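Local coordinates for acetone carboxylase alpha subunit (Xanthobacter autotrophicus Py2, PDB 5M45), which forms the alpha subunit of a bacterial acetone carboxylase, a hydantoinase B/oxoprolinase family chain that works within a multi-chain assembly and carries a manganese ion, at residues Gly292-Pro297 with Trp401-Ser406; Thr314-Pro319 with Gly336-Gly341; Lys505-Gly510 with Gly646-Arg651; Leu632-Gln637 with Glu655-Val660. One frame throughout, in Å; residues are numbered along the deposited sequence.

Contact 1: Gly292-Pro297 with Trp401-Ser406. With ACT (acetate ion), chain N.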
loop_
_atom_site.group_PDB
_atom_site.type_symbol
_atom_site.label_atom_id
_atom_site.label_comp_id
_atom_site.label_asym_id
_atom_site.label_seq_id
_atom_site.Cartn_x
_atom_site.Cartn_y
_atom_site.Cartn_z
ATOM N N GLY A 292 -31.034 -10.411 -9.502
ATOM C CA GLY A 292 -30.107 -11.349 -8.850
ATOM C C GLY A 292 -29.728 -10.898 -7.436
ATOM O O GLY A 292 -29.846 -9.723 -7.116
ATOM N N PHE A 293 -29.266 -11.851 -6.631
ATOM C CA PHE A 293 -28.849 -11.656 -5.245
ATOM C C PHE A 293 -27.593 -12.526 -4.943
ATOM O O PHE A 293 -27.329 -13.530 -5.647
ATOM C CB PHE A 293 -29.949 -12.129 -4.266
ATOM C CG PHE A 293 -31.303 -11.529 -4.487
ATOM C CD1 PHE A 293 -32.231 -12.138 -5.339
ATOM C CD2 PHE A 293 -31.682 -10.372 -3.813
ATOM C CE1 PHE A 293 -33.512 -11.588 -5.485
ATOM C CE2 PHE A 293 -32.944 -9.824 -3.987
ATOM C CZ PHE A 293 -33.853 -10.432 -4.823
ATOM N N VAL A 294 -26.883 -12.182 -3.849
ATOM C CA VAL A 294 -25.903 -13.086 -3.208
ATOM C C VAL A 294 -25.669 -12.723 -1.720
ATOM O O VAL A 294 -26.000 -11.612 -1.281
ATOM C CB VAL A 294 -24.573 -13.177 -4.036
ATOM C CG1 VAL A 294 -23.641 -11.996 -3.734
ATOM C CG2 VAL A 294 -23.848 -14.517 -3.829
ATOM N N ASP A 295 -25.143 -13.679 -0.953
ATOM C CA ASP A 295 -24.991 -13.558 0.501
ATOM C C ASP A 295 -23.630 -13.053 0.968
ATOM O O ASP A 295 -22.615 -13.407 0.367
ATOM C CB ASP A 295 -25.331 -14.882 1.203
ATOM C CG ASP A 295 -24.424 -16.075 0.789
ATOM O OD1 ASP A 295 -24.338 -16.410 -0.428
ATOM O OD2 ASP A 295 -23.837 -16.735 1.691
ATOM N N VAL A 296 -23.636 -12.240 2.034
ATOM C CA VAL A 296 -22.434 -11.790 2.743
ATOM C C VAL A 296 -22.575 -12.105 4.255
ATOM O O VAL A 296 -22.985 -11.236 5.035
ATOM C CB VAL A 296 -22.176 -10.302 2.515
ATOM C CG1 VAL A 296 -20.869 -9.877 3.178
ATOM C CG2 VAL A 296 -22.121 -9.981 1.018
ATOM N N PRO A 297 -22.202 -13.353 4.670
ATOM C CA PRO A 297 -22.378 -13.782 6.065
ATOM C C PRO A 297 -21.212 -13.360 6.997
ATOM O O PRO A 297 -20.472 -14.220 7.524
ATOM C CB PRO A 297 -22.531 -15.303 5.948
ATOM C CG PRO A 297 -21.772 -15.678 4.730
ATOM C CD PRO A 297 -21.986 -14.515 3.777
ATOM N N TRP A 401 -15.861 -9.602 -8.051
ATOM C CA TRP A 401 -16.635 -10.632 -8.761
ATOM C C TRP A 401 -17.803 -11.195 -7.982
ATOM O O TRP A 401 -18.784 -11.563 -8.599
ATOM C CB TRP A 401 -15.743 -11.833 -9.165
ATOM C CG TRP A 401 -14.551 -11.527 -10.032
ATOM C CD1 TRP A 401 -13.243 -11.707 -9.702
ATOM C CD2 TRP A 401 -14.573 -11.067 -11.393
ATOM N NE1 TRP A 401 -12.432 -11.424 -10.788
ATOM C CE2 TRP A 401 -13.216 -10.997 -11.830
ATOM C CE3 TRP A 401 -15.589 -10.706 -12.290
ATOM C CZ2 TRP A 401 -12.870 -10.564 -13.101
ATOM C CZ3 TRP A 401 -15.224 -10.293 -13.568
ATOM C CH2 TRP A 401 -13.880 -10.233 -13.965
ATOM N N HIS A 402 -17.697 -11.330 -6.669
ATOM C CA HIS A 402 -18.793 -11.945 -5.847
ATOM C C HIS A 402 -20.162 -11.322 -6.170
ATOM O O HIS A 402 -21.162 -12.031 -6.408
ATOM C CB HIS A 402 -18.481 -11.760 -4.374
ATOM C CG HIS A 402 -19.363 -12.517 -3.431
ATOM N ND1 HIS A 402 -19.580 -13.870 -3.529
ATOM C CD2 HIS A 402 -20.044 -12.107 -2.333
ATOM C CE1 HIS A 402 -20.370 -14.266 -2.542
ATOM N NE2 HIS A 402 -20.663 -13.211 -1.798
ATOM N N PHE A 403 -20.162 -9.977 -6.229
ATOM C CA PHE A 403 -21.355 -9.221 -6.628
ATOM C C PHE A 403 -21.552 -9.184 -8.131
ATOM O O PHE A 403 -22.668 -9.396 -8.631
ATOM C CB PHE A 403 -21.290 -7.782 -6.055
ATOM C CG PHE A 403 -21.564 -7.679 -4.551
ATOM C CD1 PHE A 403 -21.671 -8.810 -3.707
ATOM C CD2 PHE A 403 -21.716 -6.422 -3.991
ATOM C CE1 PHE A 403 -21.928 -8.651 -2.345
ATOM C CE2 PHE A 403 -21.966 -6.262 -2.649
ATOM C CZ PHE A 403 -22.066 -7.380 -1.814
ATOM N N LEU A 404 -20.483 -8.907 -8.869
ATOM C CA LEU A 404 -20.580 -8.743 -10.332
ATOM C C LEU A 404 -21.197 -9.959 -11.056
ATOM O O LEU A 404 -22.150 -9.813 -11.815
ATOM C CB LEU A 404 -19.181 -8.438 -10.942
ATOM C CG LEU A 404 -18.531 -7.067 -10.626
ATOM C CD1 LEU A 404 -17.103 -7.012 -11.160
ATOM C CD2 LEU A 404 -19.334 -5.913 -11.213
ATOM N N VAL A 405 -20.646 -11.158 -10.799
ATOM C CA VAL A 405 -21.107 -12.383 -11.507
ATOM C C VAL A 405 -22.540 -12.769 -11.096
ATOM O O VAL A 405 -23.248 -13.447 -11.871
ATOM C CB VAL A 405 -20.162 -13.597 -11.325
ATOM C CG1 VAL A 405 -18.732 -13.241 -11.699
ATOM C CG2 VAL A 405 -20.218 -14.156 -9.917
ATOM N N SER A 406 -22.956 -12.310 -9.900
ATOM C CA SER A 406 -24.270 -12.596 -9.349
ATOM C C SER A 406 -25.356 -11.641 -9.916
ATOM O O SER A 406 -26.531 -11.994 -9.949
ATOM C CB SER A 406 -24.220 -12.486 -7.806
ATOM O OG SER A 406 -23.364 -13.462 -7.209
HETATM C C ACT N . -9.926 -12.638 -12.679
HETATM O O ACT N . -9.941 -12.179 -11.514
HETATM O OXT ACT N . -9.125 -12.183 -13.524
HETATM C CH3 ACT N . -10.877 -13.743 -13.051
#
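His402 reaches across to the backbone of Asp295, and its NE2 donates to Asp295 O at 2.9 Å with a nearly straight N-H...O angle of 168°. The acceptor lies in the plane of the imidazole, which limits how the ring can turn. Over one face of the same ring sits Val294 CG1, displaced toward the rim and 4.0 Å from the ring centroid, a CH-pi contact. Val294 CG1 also lies 3.7 Å from Phe403 CD1, while Val296 CG2 comes in the plane of that phenyl ring against its edge, 3.6 Å from CE1. Farther down the helix Ser406 OG packs on Val294 CB at 3.4 Å and donates back to His402 O at 2.7 Å, tying the serine to the histidine's turn.

The histidine gets there because its CG stands anti to the backbone N (chi1 -170°), which throws the ring out toward the strand. The Asp295 carboxylate is itself held by the backbone amides of Gly540 and His541. Trp401 points to another side: its NE1 donates a hydrogen bond to an acetate ion, probably from the crystallisation liquor, and its ring meets edge-to-face His150, a manganese ligand. Helix 401-422 thus starts against strand 286-297, an edge strand of the four-stranded mixed sheet within this chain, running roughly antiparallel to it (155°), with Met316 of strand 313-324 filling in beside Phe403 and Ser406.

Contact 2: Thr314-Pro319 with Gly336-Gly341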
loop_
_atom_site.group_PDB
_atom_site.type_symbol
_atom_site.label_atom_id
_atom_site.label_comp_id
_atom_site.label_asym_id
_atom_site.label_seq_id
_atom_site.Cartn_x
_atom_site.Cartn_y
_atom_site.Cartn_z
ATOM N N THR A 314 -25.309 -9.256 5.405
ATOM C CA THR A 314 -26.022 -8.517 4.373
ATOM C C THR A 314 -26.213 -9.377 3.093
ATOM O O THR A 314 -25.596 -10.449 2.926
ATOM C CB THR A 314 -25.343 -7.180 3.975
ATOM O OG1 THR A 314 -24.018 -7.398 3.436
ATOM C CG2 THR A 314 -25.287 -6.204 5.157
ATOM N N ILE A 315 -27.096 -8.871 2.212
ATOM C CA ILE A 315 -27.458 -9.478 0.949
ATOM C C ILE A 315 -27.345 -8.413 -0.169
ATOM O O ILE A 315 -27.911 -7.294 -0.059
ATOM C CB ILE A 315 -28.909 -10.026 0.974
ATOM C CG1 ILE A 315 -29.063 -11.090 2.069
ATOM C CG2 ILE A 315 -29.317 -10.589 -0.393
ATOM C CD1 ILE A 315 -30.467 -11.606 2.285
ATOM N N MET A 316 -26.628 -8.774 -1.237
ATOM C CA MET A 316 -26.577 -7.947 -2.453
ATOM C C MET A 316 -27.927 -8.071 -3.223
ATOM O O MET A 316 -28.453 -9.188 -3.364
ATOM C CB MET A 316 -25.428 -8.432 -3.360
ATOM C CG MET A 316 -25.219 -7.600 -4.636
ATOM S SD MET A 316 -26.392 -7.884 -5.988
ATOM C CE MET A 316 -25.757 -9.415 -6.667
ATOM N N HIS A 317 -28.421 -6.937 -3.710
ATOM C CA HIS A 317 -29.637 -6.799 -4.530
ATOM C C HIS A 317 -29.285 -6.080 -5.865
ATOM O O HIS A 317 -28.707 -4.975 -5.856
ATOM C CB HIS A 317 -30.663 -5.990 -3.733
ATOM C CG HIS A 317 -31.969 -5.756 -4.413
ATOM N ND1 HIS A 317 -32.652 -4.557 -4.309
ATOM C CD2 HIS A 317 -32.734 -6.557 -5.199
ATOM C CE1 HIS A 317 -33.761 -4.617 -5.030
ATOM N NE2 HIS A 317 -33.829 -5.819 -5.585
ATOM N N ALA A 318 -29.619 -6.719 -7.001
ATOM C CA ALA A 318 -29.395 -6.146 -8.336
ATOM C C ALA A 318 -30.587 -6.373 -9.285
ATOM O O ALA A 318 -30.569 -7.301 -10.111
ATOM C CB ALA A 318 -28.109 -6.735 -8.958
ATOM N N PRO A 319 -31.640 -5.540 -9.154
ATOM C CA PRO A 319 -32.734 -5.603 -10.100
ATOM C C PRO A 319 -32.348 -4.859 -11.406
ATOM O O PRO A 319 -31.606 -3.893 -11.348
ATOM C CB PRO A 319 -33.860 -4.846 -9.376
ATOM C CG PRO A 319 -33.146 -3.809 -8.592
ATOM C CD PRO A 319 -31.839 -4.452 -8.169
ATOM N N GLY A 336 -32.971 0.615 -7.763
ATOM C CA GLY A 336 -33.355 -0.335 -6.743
ATOM C C GLY A 336 -32.242 -1.165 -6.131
ATOM O O GLY A 336 -32.464 -1.879 -5.165
ATOM N N SER A 337 -31.039 -1.058 -6.679
ATOM C CA SER A 337 -29.903 -1.855 -6.195
ATOM C C SER A 337 -29.453 -1.413 -4.794
ATOM O O SER A 337 -29.687 -0.267 -4.377
ATOM C CB SER A 337 -28.706 -1.763 -7.181
ATOM O OG SER A 337 -29.033 -2.291 -8.466
ATOM N N SER A 338 -28.808 -2.337 -4.089
ATOM C CA SER A 338 -28.309 -2.094 -2.720
ATOM C C SER A 338 -27.021 -1.240 -2.698
ATOM O O SER A 338 -26.448 -0.934 -3.732
ATOM C CB SER A 338 -28.146 -3.438 -1.962
ATOM O OG SER A 338 -27.264 -4.332 -2.623
ATOM N N ARG A 339 -26.585 -0.856 -1.500
ATOM C CA ARG A 339 -25.454 0.051 -1.264
ATOM C C ARG A 339 -24.131 -0.702 -1.229
ATOM O O ARG A 339 -24.095 -1.904 -0.943
ATOM C CB ARG A 339 -25.647 0.784 0.083
ATOM C CG ARG A 339 -24.700 1.936 0.367
ATOM C CD ARG A 339 -25.010 2.736 1.622
ATOM N NE ARG A 339 -24.850 2.003 2.870
ATOM C CZ ARG A 339 -25.860 1.585 3.666
ATOM N NH1 ARG A 339 -27.153 1.854 3.370
ATOM N NH2 ARG A 339 -25.573 0.936 4.806
ATOM N N TRP A 340 -23.033 0.012 -1.529
ATOM C CA TRP A 340 -21.683 -0.496 -1.195
ATOM C C TRP A 340 -21.608 -0.914 0.282
ATOM O O TRP A 340 -22.451 -0.510 1.094
ATOM C CB TRP A 340 -20.604 0.548 -1.543
ATOM C CG TRP A 340 -20.722 1.848 -0.777
ATOM C CD1 TRP A 340 -21.392 2.966 -1.176
ATOM C CD2 TRP A 340 -20.122 2.166 0.474
ATOM N NE1 TRP A 340 -21.274 3.952 -0.229
ATOM C CE2 TRP A 340 -20.501 3.493 0.798
ATOM C CE3 TRP A 340 -19.323 1.463 1.364
ATOM C CZ2 TRP A 340 -20.073 4.146 1.962
ATOM C CZ3 TRP A 340 -18.911 2.123 2.547
ATOM C CH2 TRP A 340 -19.274 3.449 2.816
ATOM N N GLY A 341 -20.625 -1.727 0.631
ATOM C CA GLY A 341 -20.471 -2.146 2.038
ATOM C C GLY A 341 -19.026 -2.354 2.519
ATOM O O GLY A 341 -18.049 -2.168 1.739
#
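His317 and Ser338 are joined by two hydrogen bonds that make this the tight part of the contact. Ser338 N donates to His317 O at 3.2 Å, and the return bond runs from His317 N to Ser338 OG at 3.1 Å with an N-H...O angle of 164°, so the hydroxyl takes the place that a carbonyl would fill in a regular hydrogen-bonded pair. It can do so because OG is turned between its own backbone N and carbonyl carbon (chi1 58°), toward the strand. Ser337 adds a CA-H...O contact, its CA 3.4 Å from His317 O.

Next to this, Pro319 sets CG 3.7 Å from Gly336 C, while its CD lies over the centre of the His317 ring, 3.5 Å above the plane. Pro319 CD also touches Ser337 OG at 3.6 Å; that hydroxyl is bonded to Phe334 O. Gly336 adopts a positive phi of 105°, at which a side chain would collide with the preceding carbonyl O. The imidazole of His317 has its polar ends engaged outward: ND1 with Ser721 OG, and NE2 with an aromatic side chain of another protein chain.

Beyond Ser338 the segments part. Arg339 and Gly341, partly exposed, do not touch the strand, and Arg339 forms a salt bridge with Glu746. The arrangement is that of an antiparallel hairpin, strands 313-324 and 330-333, whose second arm peels off the sheet while a serine side chain prolongs the pairing.

Contact 3: Lys505-Gly510 with Gly646-Arg651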
loop_
_atom_site.group_PDB
_atom_site.type_symbol
_atom_site.label_atom_id
_atom_site.label_comp_id
_atom_site.label_asym_id
_atom_site.label_seq_id
_atom_site.Cartn_x
_atom_site.Cartn_y
_atom_site.Cartn_z
ATOM N N LYS A 505 -19.169 -33.084 -9.788
ATOM C CA LYS A 505 -19.946 -32.763 -8.540
ATOM C C LYS A 505 -21.427 -33.147 -8.713
ATOM O O LYS A 505 -22.193 -32.411 -9.337
ATOM C CB LYS A 505 -19.800 -31.271 -8.148
ATOM C CG LYS A 505 -20.422 -30.901 -6.793
ATOM C CD LYS A 505 -19.693 -31.552 -5.625
ATOM C CE LYS A 505 -20.266 -31.127 -4.298
ATOM N NZ LYS A 505 -20.020 -32.182 -3.283
ATOM N N ALA A 506 -21.805 -34.299 -8.169
ATOM C CA ALA A 506 -23.161 -34.823 -8.316
ATOM C C ALA A 506 -24.214 -33.885 -7.725
ATOM O O ALA A 506 -24.031 -33.316 -6.659
ATOM C CB ALA A 506 -23.263 -36.203 -7.676
ATOM N N SER A 507 -25.294 -33.711 -8.479
ATOM C CA SER A 507 -26.477 -32.914 -8.098
ATOM C C SER A 507 -26.194 -31.430 -7.931
ATOM O O SER A 507 -27.000 -30.715 -7.293
ATOM C CB SER A 507 -27.247 -33.549 -6.909
ATOM O OG SER A 507 -27.938 -34.744 -7.299
ATOM N N SER A 508 -25.103 -30.923 -8.550
ATOM C CA SER A 508 -24.808 -29.489 -8.534
ATOM C C SER A 508 -25.530 -28.715 -9.674
ATOM O O SER A 508 -25.952 -27.574 -9.485
ATOM C CB SER A 508 -23.300 -29.214 -8.536
ATOM O OG SER A 508 -22.661 -29.775 -9.662
ATOM N N GLY A 509 -25.654 -29.321 -10.855
ATOM C CA GLY A 509 -26.326 -28.667 -11.980
ATOM C C GLY A 509 -27.813 -28.482 -11.702
ATOM O O GLY A 509 -28.472 -29.361 -11.073
ATOM N N GLY A 510 -28.343 -27.322 -12.111
ATOM C CA GLY A 510 -29.732 -26.966 -11.866
ATOM C C GLY A 510 -30.697 -27.883 -12.609
ATOM O O GLY A 510 -30.554 -28.108 -13.816
ATOM N N GLY A 646 -22.719 -40.109 -12.792
ATOM C CA GLY A 646 -22.332 -39.300 -11.616
ATOM C C GLY A 646 -22.771 -37.827 -11.619
ATOM O O GLY A 646 -22.267 -37.027 -10.829
ATOM N N TYR A 647 -23.712 -37.479 -12.495
ATOM C CA TYR A 647 -24.250 -36.118 -12.591
ATOM C C TYR A 647 -25.398 -35.797 -11.623
ATOM O O TYR A 647 -25.603 -34.622 -11.264
ATOM C CB TYR A 647 -24.670 -35.779 -14.042
ATOM C CG TYR A 647 -23.525 -35.845 -15.055
ATOM C CD1 TYR A 647 -22.714 -34.743 -15.292
ATOM C CD2 TYR A 647 -23.274 -37.006 -15.792
ATOM C CE1 TYR A 647 -21.664 -34.791 -16.210
ATOM C CE2 TYR A 647 -22.232 -37.080 -16.712
ATOM C CZ TYR A 647 -21.439 -35.971 -16.933
ATOM O OH TYR A 647 -20.391 -36.008 -17.831
ATOM N N VAL A 648 -26.161 -36.818 -11.241
ATOM C CA VAL A 648 -27.327 -36.700 -10.382
ATOM C C VAL A 648 -27.359 -37.873 -9.406
ATOM O O VAL A 648 -27.209 -39.022 -9.825
ATOM C CB VAL A 648 -28.632 -36.749 -11.230
ATOM C CG1 VAL A 648 -29.885 -36.841 -10.334
ATOM C CG2 VAL A 648 -28.726 -35.549 -12.162
ATOM N N LEU A 649 -27.608 -37.592 -8.131
ATOM C CA LEU A 649 -27.784 -38.635 -7.112
ATOM C C LEU A 649 -29.113 -39.384 -7.293
ATOM O O LEU A 649 -30.171 -38.753 -7.508
ATOM C CB LEU A 649 -27.702 -38.038 -5.692
ATOM C CG LEU A 649 -26.397 -37.387 -5.255
ATOM C CD1 LEU A 649 -26.554 -36.647 -3.916
ATOM C CD2 LEU A 649 -25.296 -38.420 -5.147
ATOM N N GLU A 650 -29.051 -40.707 -7.166
ATOM C CA GLU A 650 -30.199 -41.588 -7.417
ATOM C C GLU A 650 -31.496 -41.144 -6.707
ATOM O O GLU A 650 -32.580 -41.191 -7.296
ATOM C CB GLU A 650 -29.849 -43.034 -7.022
ATOM C CG GLU A 650 -30.901 -44.089 -7.436
ATOM C CD GLU A 650 -32.046 -44.255 -6.456
ATOM O OE1 GLU A 650 -31.882 -43.890 -5.279
ATOM O OE2 GLU A 650 -33.138 -44.755 -6.847
ATOM N N ARG A 651 -31.372 -40.694 -5.453
ATOM C CA ARG A 651 -32.531 -40.341 -4.643
ATOM C C ARG A 651 -33.330 -39.149 -5.131
ATOM O O ARG A 651 -34.481 -39.008 -4.758
ATOM C CB ARG A 651 -32.131 -40.185 -3.169
ATOM C CG ARG A 651 -31.229 -38.977 -2.862
ATOM C CD ARG A 651 -30.291 -39.335 -1.677
ATOM N NE ARG A 651 -29.426 -38.246 -1.147
ATOM C CZ ARG A 651 -29.899 -37.139 -0.582
ATOM N NH1 ARG A 651 -29.114 -36.191 -0.071
ATOM N NH2 ARG A 651 -31.215 -36.924 -0.536
HETATM O O HOH W 1 -27.985 -32.079 -11.004
#
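Positive phi at Ser507 (65°), the third residue of a type II turn from Lys505 to Ser508, and a chi1 of -72° that sets OG beside its own backbone N turn its N-H and its OG toward residues 646-651. Ser507 N donates to Tyr647 O at 2.9 Å, arriving from above the carbonyl plane. Ser507 OG accepts from Leu649 N at 3.0 Å in an almost perfectly straight bond (176°). One residue therefore grips the backbone at two points, either side of Val648.

Ala506 closes the neighbouring flank: CB lies 3.4 Å from Gly646 O and 3.9 Å from Leu649 CD2. Gly646 itself ends helix 636-645 in a Schellman motif, which sends the chain into this loop. Within the turn, Ser508 OG donates to Lys505 O at 2.7 Å, while the Lys505 amine goes off to a salt bridge with Glu521. A water donates to Gly509 O at 2.8 Å and, weakly, to Tyr647 O.

The joint is made largely of backbone groups and one hydroxyl, with a small alanine-leucine contact and a weak water link. No charged pair crosses it, so the fit probably rests mainly on backbone shape and the directional serine bonds.

Contact 4: Leu632-Gln637 with Glu655-Val660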
loop_
_atom_site.group_PDB
_atom_site.type_symbol
_atom_site.label_atom_id
_atom_site.label_comp_id
_atom_site.label_asym_id
_atom_site.label_seq_id
_atom_site.Cartn_x
_atom_site.Cartn_y
_atom_site.Cartn_z
ATOM N N LEU A 632 -40.285 -32.329 -15.085
ATOM C CA LEU A 632 -41.223 -33.410 -15.426
ATOM C C LEU A 632 -41.298 -33.730 -16.936
ATOM O O LEU A 632 -41.858 -34.762 -17.332
ATOM C CB LEU A 632 -42.640 -33.076 -14.873
ATOM C CG LEU A 632 -43.302 -34.203 -14.086
ATOM C CD1 LEU A 632 -42.559 -34.448 -12.787
ATOM C CD2 LEU A 632 -44.733 -33.800 -13.782
ATOM N N ASP A 633 -40.754 -32.839 -17.768
ATOM C CA ASP A 633 -40.632 -33.068 -19.194
ATOM C C ASP A 633 -39.271 -33.612 -19.636
ATOM O O ASP A 633 -39.083 -33.842 -20.829
ATOM C CB ASP A 633 -40.983 -31.799 -19.959
ATOM C CG ASP A 633 -42.511 -31.449 -19.814
ATOM O OD1 ASP A 633 -43.317 -32.378 -19.755
ATOM O OD2 ASP A 633 -42.930 -30.275 -19.681
ATOM N N ARG A 634 -38.327 -33.841 -18.709
ATOM C CA ARG A 634 -37.030 -34.381 -19.100
ATOM C C ARG A 634 -37.201 -35.799 -19.647
ATOM O O ARG A 634 -38.022 -36.549 -19.145
ATOM C CB ARG A 634 -36.043 -34.406 -17.940
ATOM C CG ARG A 634 -34.629 -34.896 -18.303
ATOM C CD ARG A 634 -33.641 -34.379 -17.295
ATOM N NE ARG A 634 -32.244 -34.756 -17.450
ATOM C CZ ARG A 634 -31.401 -34.241 -18.372
ATOM N NH1 ARG A 634 -31.836 -33.402 -19.307
ATOM N NH2 ARG A 634 -30.118 -34.613 -18.393
ATOM N N GLU A 635 -36.424 -36.138 -20.667
ATOM C CA GLU A 635 -36.383 -37.483 -21.221
ATOM C C GLU A 635 -35.964 -38.510 -20.161
ATOM O O GLU A 635 -34.870 -38.369 -19.598
ATOM C CB GLU A 635 -35.457 -37.500 -22.451
ATOM C CG GLU A 635 -35.738 -38.624 -23.446
ATOM C CD GLU A 635 -37.146 -38.526 -24.162
ATOM O OE1 GLU A 635 -38.008 -39.476 -23.965
ATOM O OE2 GLU A 635 -37.404 -37.512 -24.936
ATOM N N PRO A 636 -36.818 -39.516 -19.846
ATOM C CA PRO A 636 -36.433 -40.442 -18.760
ATOM C C PRO A 636 -35.057 -41.116 -18.889
ATOM O O PRO A 636 -34.359 -41.239 -17.892
ATOM C CB PRO A 636 -37.562 -41.453 -18.711
ATOM C CG PRO A 636 -38.746 -40.670 -19.191
ATOM C CD PRO A 636 -38.205 -39.760 -20.288
ATOM N N GLN A 637 -34.658 -41.492 -20.104
ATOM C CA GLN A 637 -33.334 -42.110 -20.320
ATOM C C GLN A 637 -32.186 -41.151 -19.934
ATOM O O GLN A 637 -31.148 -41.595 -19.478
ATOM C CB GLN A 637 -33.190 -42.620 -21.771
ATOM C CG GLN A 637 -31.933 -43.451 -22.051
ATOM C CD GLN A 637 -31.850 -44.672 -21.144
ATOM O OE1 GLN A 637 -32.795 -45.467 -21.042
ATOM N NE2 GLN A 637 -30.746 -44.814 -20.442
ATOM N N GLU A 655 -38.185 -37.781 -6.864
ATOM C CA GLU A 655 -38.795 -36.564 -6.315
ATOM C C GLU A 655 -38.748 -35.369 -7.284
ATOM O O GLU A 655 -39.731 -34.652 -7.435
ATOM C CB GLU A 655 -38.115 -36.183 -5.002
ATOM C CG GLU A 655 -38.768 -34.982 -4.282
ATOM C CD GLU A 655 -40.046 -35.316 -3.498
ATOM O OE1 GLU A 655 -40.158 -36.459 -3.069
ATOM O OE2 GLU A 655 -40.944 -34.433 -3.321
ATOM N N VAL A 656 -37.623 -35.185 -7.958
ATOM C CA VAL A 656 -37.416 -34.027 -8.844
ATOM C C VAL A 656 -37.976 -34.254 -10.259
ATOM O O VAL A 656 -38.703 -33.406 -10.782
ATOM C CB VAL A 656 -35.914 -33.676 -8.905
ATOM C CG1 VAL A 656 -35.625 -32.597 -9.944
ATOM C CG2 VAL A 656 -35.426 -33.231 -7.522
ATOM N N TYR A 657 -37.633 -35.391 -10.874
ATOM C CA TYR A 657 -37.960 -35.640 -12.278
ATOM C C TYR A 657 -39.141 -36.600 -12.491
ATOM O O TYR A 657 -39.621 -36.737 -13.632
ATOM C CB TYR A 657 -36.716 -36.201 -12.987
ATOM C CG TYR A 657 -35.493 -35.302 -12.974
ATOM C CD1 TYR A 657 -35.363 -34.273 -13.916
ATOM C CD2 TYR A 657 -34.455 -35.500 -12.090
ATOM C CE1 TYR A 657 -34.252 -33.461 -13.937
ATOM C CE2 TYR A 657 -33.334 -34.697 -12.114
ATOM C CZ TYR A 657 -33.230 -33.663 -13.029
ATOM O OH TYR A 657 -32.123 -32.833 -13.051
ATOM N N GLY A 658 -39.605 -37.252 -11.427
ATOM C CA GLY A 658 -40.686 -38.229 -11.526
ATOM C C GLY A 658 -40.293 -39.481 -12.289
ATOM O O GLY A 658 -41.160 -40.166 -12.862
ATOM N N VAL A 659 -38.992 -39.792 -12.313
ATOM C CA VAL A 659 -38.504 -40.953 -13.067
ATOM C C VAL A 659 -38.172 -42.095 -12.104
ATOM O O VAL A 659 -37.480 -41.894 -11.094
ATOM C CB VAL A 659 -37.276 -40.575 -13.952
ATOM C CG1 VAL A 659 -36.693 -41.800 -14.654
ATOM C CG2 VAL A 659 -37.654 -39.501 -14.976
ATOM N N VAL A 660 -38.710 -43.282 -12.404
ATOM C CA VAL A 660 -38.420 -44.492 -11.637
ATOM C C VAL A 660 -37.308 -45.262 -12.343
ATOM O O VAL A 660 -37.466 -45.681 -13.489
ATOM C CB VAL A 660 -39.676 -45.380 -11.484
ATOM C CG1 VAL A 660 -39.350 -46.648 -10.678
ATOM C CG2 VAL A 660 -40.808 -44.580 -10.825
#
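The start of helix 636-645 meets the end of the short helix 652-657 here, Arg634 and Pro636 on one side facing Tyr657 and Val659 on the other. Glu635 occupies the N-cap position of the first helix, and Gly658, with a positive phi of 67°, turns the chain out of the second.

Arg634 and Tyr657 run side by side and point the same way. The arginine is extended from CG to NE, and its CD passes 3.5 Å from Tyr657 CE1. The guanidinium and phenol planes stand 39° apart. One face of the phenol has Val656 CG1 over its centre, 3.7 Å above the plane.

Leu632 puts CD1 on the backbone at Tyr657 O, 3.8 Å away. At the far end the fit is looser, with Val659 CG1 4.2 Å from Pro636 CB and its CG2 4.1 Å from Pro636 CA.

No hydrogen bond spans the two segments. The guanidinium instead makes salt bridges with Asp470 and Asp642, and Arg680 of helix 673-690 donates to both Arg634 O and Tyr657 O, bridging the two backbones from outside. The contact itself is thus van der Waals packing without a polar bond, the arginine offering its methylene stem to the tyrosine while its charge is met by carboxylates beyond.

Overall arrangement
Contacts 1 and 2 belong to one buried core and share a sheet: strands 286-297 and 313-324 pair side by side, so helix 401-422 and the loop 336-341 are brought to adjoining strands, with the contact centres about 9 Å apart. Contacts 3 and 4 lie farther out, their centres about 13 Å apart and their segments alternating along the chain at both ends of helix 636-645; contact 3 is only partly buried, whereas contact 4, though farthest from the chain's centre, is buried. Chemistry follows place. Contact 1 mixes aromatic and aliphatic packing with a single histidine bond, contacts 2 and 3 both use a serine hydroxyl to accept a backbone N-H, and contact 4 has no direct polar bond.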